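Long-range contact in triacylglycerol lipase (Clostridium botulinum, PDB 5AH1), which hydrolyses ester bonds, including those of synthetic polyesters, and probably acts as a triacylglycerol lipase: residues Gly185-Glu197 and Leu316-Tyr328. Numbering follows the deposited sequence.
Sequences GQTIRTLTQLLSE and LNTWVKAQPDVYY
R189 and Q193, one turn apart on an alpha/beta-hydrolase helix, reach across to the loop that runs from helix 310-317 into strand 327-331 of the central parallel sheet. The start of this helix, 183-197, overlaps a G-x-S-x-G sequence consistent with the nucleophile elbow. R189, its chain bent at chi3 (49°), offers NH2 edge-on to two oxygens near the guanidinium plane: N317 OD1 at 2.8 Å, and V320 O by a longer bond of 3.3 Å. NH1 bonds to OD1 of N231, outside both segments, while a water joins NE to V320 O; with a partner on each of its three nitrogens, the guanidinium is restricted in rotation. V320 lies over the helix backbone, its CG1 3.6 Å from R189 CB.

Q193 carries CG anti to its backbone nitrogen (chi1 173°), 3.7 Å from CZ3 of W319, and a bend at chi2 then turns the amide to the loop backbone. OE1 of Q193 accepts from K321 N at 2.9 Å, the donor standing well above the carbonyl plane, and takes a second, weak bond from Q323 NE2. Q323 NE2 also makes a nearly straight bond (173°) to E197 OE2 at 3.0 Å, on its anti lone pair.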
loop_
_atom_site.group_PDB
_atom_site.type_symbol
_atom_site.label_atom_id
_atom_site.label_comp_id
_atom_site.label_asym_id
_atom_site.label_seq_id
_atom_site.Cartn_x
_atom_site.Cartn_y
_atom_site.Cartn_z
ATOM N N GLY A 185 1.025 -3.000 0.755
ATOM C CA GLY A 185 1.881 -4.038 1.304
ATOM C C GLY A 185 1.246 -4.795 2.469
ATOM O O GLY A 185 1.373 -6.013 2.574
ATOM N N GLN A 186 0.540 -4.091 3.355
ATOM C CA GLN A 186 -0.227 -4.756 4.399
ATOM C C GLN A 186 -1.339 -5.590 3.792
ATOM O O GLN A 186 -1.599 -6.721 4.226
ATOM C CB GLN A 186 -0.850 -3.743 5.355
ATOM C CG GLN A 186 0.094 -3.004 6.266
ATOM C CD GLN A 186 -0.676 -1.993 7.080
ATOM O OE1 GLN A 186 -1.379 -1.135 6.511
ATOM N NE2 GLN A 186 -0.606 -2.105 8.410
ATOM N N THR A 187 -2.019 -5.038 2.788
ATOM C CA THR A 187 -3.142 -5.732 2.164
ATOM C C THR A 187 -2.696 -7.039 1.508
ATOM O O THR A 187 -3.376 -8.053 1.631
ATOM C CB THR A 187 -3.817 -4.836 1.134
ATOM O OG1 THR A 187 -4.302 -3.647 1.781
ATOM C CG2 THR A 187 -4.981 -5.553 0.448
ATOM N N ILE A 188 -1.564 -7.037 0.805
ATOM C CA ILE A 188 -1.113 -8.265 0.133
ATOM C C ILE A 188 -0.581 -9.300 1.120
ATOM O O ILE A 188 -0.749 -10.503 0.911
ATOM C CB ILE A 188 -0.092 -8.000 -1.031
ATOM C CG1 ILE A 188 1.196 -7.346 -0.530
ATOM C CG2 ILE A 188 -0.769 -7.136 -2.088
ATOM C CD1 ILE A 188 2.270 -7.220 -1.600
ATOM N N ARG A 189 0.004 -8.847 2.232
ATOM C CA ARG A 189 0.379 -9.778 3.297
ATOM C C ARG A 189 -0.859 -10.480 3.819
ATOM O O ARG A 189 -0.864 -11.669 4.083
ATOM C CB ARG A 189 1.091 -9.061 4.435
ATOM C CG ARG A 189 2.537 -8.620 4.159
ATOM C CD ARG A 189 3.066 -7.697 5.252
ATOM N NE ARG A 189 2.819 -8.274 6.575
ATOM C CZ ARG A 189 2.460 -7.583 7.653
ATOM N NH1 ARG A 189 2.472 -6.258 7.624
ATOM N NH2 ARG A 189 2.146 -8.230 8.758
ATOM N N THR A 190 -1.918 -9.699 4.004
ATOM C CA THR A 190 -3.187 -10.169 4.588
ATOM C C THR A 190 -3.867 -11.169 3.645
ATOM O O THR A 190 -4.327 -12.231 4.064
ATOM C CB THR A 190 -4.133 -8.989 4.887
ATOM O OG1 THR A 190 -3.474 -8.091 5.781
ATOM C CG2 THR A 190 -5.442 -9.435 5.529
ATOM N N LEU A 191 -3.913 -10.856 2.353
ATOM C CA LEU A 191 -4.469 -11.798 1.392
ATOM C C LEU A 191 -3.688 -13.107 1.410
ATOM O O LEU A 191 -4.280 -14.188 1.388
ATOM C CB LEU A 191 -4.444 -11.209 -0.020
ATOM C CG LEU A 191 -4.951 -12.168 -1.100
ATOM C CD1 LEU A 191 -6.438 -12.345 -1.018
ATOM C CD2 LEU A 191 -4.573 -11.706 -2.508
ATOM N N THR A 192 -2.367 -13.025 1.460
ATOM C CA THR A 192 -1.540 -14.229 1.421
ATOM C C THR A 192 -1.790 -15.096 2.668
ATOM O O THR A 192 -1.906 -16.319 2.588
ATOM C CB THR A 192 -0.053 -13.858 1.267
ATOM O OG1 THR A 192 0.120 -13.121 0.048
ATOM C CG2 THR A 192 0.806 -15.098 1.240
ATOM N N GLN A 193 -1.997 -14.446 3.813
ATOM C CA GLN A 193 -2.303 -15.128 5.062
ATOM C C GLN A 193 -3.635 -15.871 4.955
ATOM O O GLN A 193 -3.750 -17.049 5.291
ATOM C CB GLN A 193 -2.356 -14.124 6.207
ATOM C CG GLN A 193 -2.823 -14.717 7.521
ATOM C CD GLN A 193 -1.837 -15.671 8.128
ATOM O OE1 GLN A 193 -0.618 -15.538 7.957
ATOM N NE2 GLN A 193 -2.360 -16.662 8.828
ATOM N N LEU A 194 -4.659 -15.162 4.491
ATOM C CA LEU A 194 -5.980 -15.753 4.356
ATOM C C LEU A 194 -5.996 -16.885 3.328
ATOM O O LEU A 194 -6.557 -17.949 3.582
ATOM C CB LEU A 194 -7.006 -14.672 3.987
ATOM C CG LEU A 194 -7.372 -13.718 5.135
ATOM C CD1 LEU A 194 -8.208 -12.566 4.637
ATOM C CD2 LEU A 194 -8.110 -14.441 6.268
ATOM N N LEU A 195 -5.396 -16.676 2.164
ATOM C CA LEU A 195 -5.344 -17.739 1.173
ATOM C C LEU A 195 -4.726 -19.000 1.766
ATOM O O LEU A 195 -5.260 -20.092 1.623
ATOM C CB LEU A 195 -4.562 -17.305 -0.070
ATOM C CG LEU A 195 -5.288 -16.325 -0.999
ATOM C CD1 LEU A 195 -4.300 -15.786 -2.020
ATOM C CD2 LEU A 195 -6.478 -16.982 -1.681
ATOM N N SER A 196 -3.622 -18.828 2.483
ATOM C CA SER A 196 -2.864 -19.964 2.981
ATOM C C SER A 196 -3.556 -20.653 4.147
ATOM O O SER A 196 -3.636 -21.877 4.187
ATOM C CB SER A 196 -1.476 -19.499 3.427
ATOM O OG SER A 196 -0.731 -18.911 2.369
ATOM N N GLU A 197 -4.053 -19.869 5.097
ATOM C CA GLU A 197 -4.531 -20.428 6.361
ATOM C C GLU A 197 -6.011 -20.203 6.658
ATOM O O GLU A 197 -6.533 -20.788 7.598
ATOM C CB GLU A 197 -3.693 -19.888 7.522
ATOM C CG GLU A 197 -2.226 -20.268 7.435
ATOM C CD GLU A 197 -1.502 -20.113 8.756
ATOM O OE1 GLU A 197 -1.833 -20.848 9.703
ATOM O OE2 GLU A 197 -0.613 -19.251 8.866
ATOM N N LEU A 316 -2.594 -6.336 13.357
ATOM C CA LEU A 316 -2.530 -7.103 12.112
ATOM C C LEU A 316 -1.383 -8.106 12.149
ATOM O O LEU A 316 -1.554 -9.264 11.788
ATOM C CB LEU A 316 -2.387 -6.154 10.923
ATOM C CG LEU A 316 -2.562 -6.822 9.551
ATOM C CD1 LEU A 316 -4.038 -7.071 9.267
ATOM C CD2 LEU A 316 -1.927 -6.012 8.446
ATOM N N ASN A 317 -0.241 -7.658 12.651
ATOM C CA ASN A 317 0.946 -8.478 12.684
ATOM C C ASN A 317 0.803 -9.705 13.578
ATOM O O ASN A 317 1.542 -10.678 13.397
ATOM C CB ASN A 317 2.131 -7.651 13.139
ATOM C CG ASN A 317 2.516 -6.574 12.159
ATOM O OD1 ASN A 317 2.067 -6.573 11.008
ATOM N ND2 ASN A 317 3.404 -5.671 12.586
ATOM N N THR A 318 -0.087 -9.647 14.572
ATOM C CA THR A 318 -0.242 -10.783 15.463
ATOM C C THR A 318 -0.883 -11.999 14.788
ATOM O O THR A 318 -0.838 -13.091 15.344
ATOM C CB THR A 318 -1.024 -10.437 16.749
ATOM O OG1 THR A 318 -2.376 -10.141 16.409
ATOM C CG2 THR A 318 -0.355 -9.296 17.500
ATOM N N TRP A 319 -1.423 -11.832 13.578
ATOM C CA TRP A 319 -1.986 -12.976 12.856
ATOM C C TRP A 319 -1.581 -13.053 11.383
ATOM O O TRP A 319 -1.702 -14.117 10.784
ATOM C CB TRP A 319 -3.509 -13.034 13.005
ATOM C CG TRP A 319 -4.268 -11.957 12.287
ATOM C CD1 TRP A 319 -4.476 -10.677 12.701
ATOM C CD2 TRP A 319 -4.911 -12.075 11.004
ATOM N NE1 TRP A 319 -5.209 -9.989 11.756
ATOM C CE2 TRP A 319 -5.491 -10.830 10.706
ATOM C CE3 TRP A 319 -5.043 -13.119 10.086
ATOM C CZ2 TRP A 319 -6.186 -10.601 9.521
ATOM C CZ3 TRP A 319 -5.760 -12.893 8.929
ATOM C CH2 TRP A 319 -6.310 -11.651 8.646
ATOM N N VAL A 320 -1.102 -11.953 10.810
ATOM C CA VAL A 320 -0.690 -11.969 9.412
ATOM C C VAL A 320 0.812 -12.247 9.359
ATOM O O VAL A 320 1.629 -11.347 9.541
ATOM C CB VAL A 320 -1.077 -10.652 8.689
ATOM C CG1 VAL A 320 -0.550 -10.629 7.276
ATOM C CG2 VAL A 320 -2.584 -10.482 8.679
ATOM N N LYS A 321 1.162 -13.508 9.104
ATOM C CA LYS A 321 2.549 -13.960 9.174
ATOM C C LYS A 321 3.114 -14.241 7.805
ATOM O O LYS A 321 2.386 -14.479 6.832
ATOM C CB LYS A 321 2.673 -15.202 10.051
ATOM C CG LYS A 321 2.131 -16.469 9.471
ATOM C CD LYS A 321 2.296 -17.656 10.409
ATOM C CE LYS A 321 3.623 -18.336 10.253
ATOM N NZ LYS A 321 3.627 -19.615 11.035
ATOM N N ALA A 322 4.439 -14.203 7.736
ATOM C CA ALA A 322 5.146 -14.618 6.533
ATOM C C ALA A 322 5.006 -16.125 6.388
ATOM O O ALA A 322 5.408 -16.888 7.276
ATOM C CB ALA A 322 6.627 -14.240 6.612
ATOM N N GLN A 323 4.415 -16.553 5.280
ATOM C CA GLN A 323 4.193 -17.968 5.014
ATOM C C GLN A 323 5.482 -18.636 4.539
ATOM O O GLN A 323 6.291 -18.019 3.850
ATOM C CB GLN A 323 3.084 -18.093 3.970
ATOM C CG GLN A 323 1.734 -17.577 4.480
ATOM C CD GLN A 323 1.198 -18.422 5.621
ATOM O OE1 GLN A 323 1.272 -19.652 5.587
ATOM N NE2 GLN A 323 0.664 -17.778 6.644
ATOM N N PRO A 324 5.674 -19.912 4.901
ATOM C CA PRO A 324 6.993 -20.542 4.702
ATOM C C PRO A 324 7.348 -20.825 3.249
ATOM O O PRO A 324 8.517 -21.030 2.936
ATOM C CB PRO A 324 6.875 -21.840 5.504
ATOM C CG PRO A 324 5.416 -22.101 5.615
ATOM C CD PRO A 324 4.789 -20.755 5.729
ATOM N N ASP A 325 6.341 -20.830 2.384
ATOM C CA ASP A 325 6.514 -21.137 0.967
ATOM C C ASP A 325 6.411 -19.913 0.052
ATOM O O ASP A 325 6.247 -20.060 -1.153
ATOM C CB ASP A 325 5.495 -22.205 0.561
ATOM C CG ASP A 325 4.038 -21.799 0.814
ATOM O OD1 ASP A 325 3.729 -20.909 1.644
ATOM O OD2 ASP A 325 3.168 -22.419 0.163
ATOM N N VAL A 326 6.521 -18.713 0.629
ATOM C CA VAL A 326 6.422 -17.469 -0.110
ATOM C C VAL A 326 7.685 -16.640 0.127
ATOM O O VAL A 326 8.186 -16.561 1.261
ATOM C CB VAL A 326 5.159 -16.676 0.372
ATOM C CG1 VAL A 326 5.035 -15.328 -0.330
ATOM C CG2 VAL A 326 3.897 -17.504 0.182
ATOM N N TYR A 327 8.181 -16.004 -0.931
ATOM C CA TYR A 327 9.283 -15.054 -0.799
ATOM C C TYR A 327 8.742 -13.684 -0.410
ATOM O O TYR A 327 7.793 -13.218 -1.016
ATOM C CB TYR A 327 10.045 -14.929 -2.128
ATOM C CG TYR A 327 10.786 -16.163 -2.561
ATOM C CD1 TYR A 327 12.057 -16.423 -2.099
ATOM C CD2 TYR A 327 10.213 -17.057 -3.459
ATOM C CE1 TYR A 327 12.747 -17.551 -2.528
ATOM C CE2 TYR A 327 10.873 -18.181 -3.870
ATOM C CZ TYR A 327 12.132 -18.425 -3.401
ATOM O OH TYR A 327 12.796 -19.551 -3.828
ATOM N N TYR A 328 9.378 -13.031 0.550
ATOM C CA TYR A 328 8.976 -11.691 0.972
ATOM C C TYR A 328 10.131 -10.725 0.769
ATOM O O TYR A 328 11.264 -10.991 1.166
ATOM C CB TYR A 328 8.512 -11.673 2.446
ATOM C CG TYR A 328 7.234 -12.439 2.677
ATOM C CD1 TYR A 328 7.239 -13.802 2.877
ATOM C CD2 TYR A 328 6.012 -11.782 2.745
ATOM C CE1 TYR A 328 6.066 -14.514 3.062
ATOM C CE2 TYR A 328 4.846 -12.481 2.936
ATOM C CZ TYR A 328 4.871 -13.838 3.129
ATOM O OH TYR A 328 3.734 -14.586 3.309
HETATM O O HOH W 1 1.079 -4.310 9.569
HETATM O O HOH W 2 1.666 -13.167 4.467
HETATM O O HOH W 3 3.619 -10.925 7.472
HETATM O O HOH W 4 1.227 -20.024 0.742
HETATM O O HOH W 5 1.017 -21.342 10.653
#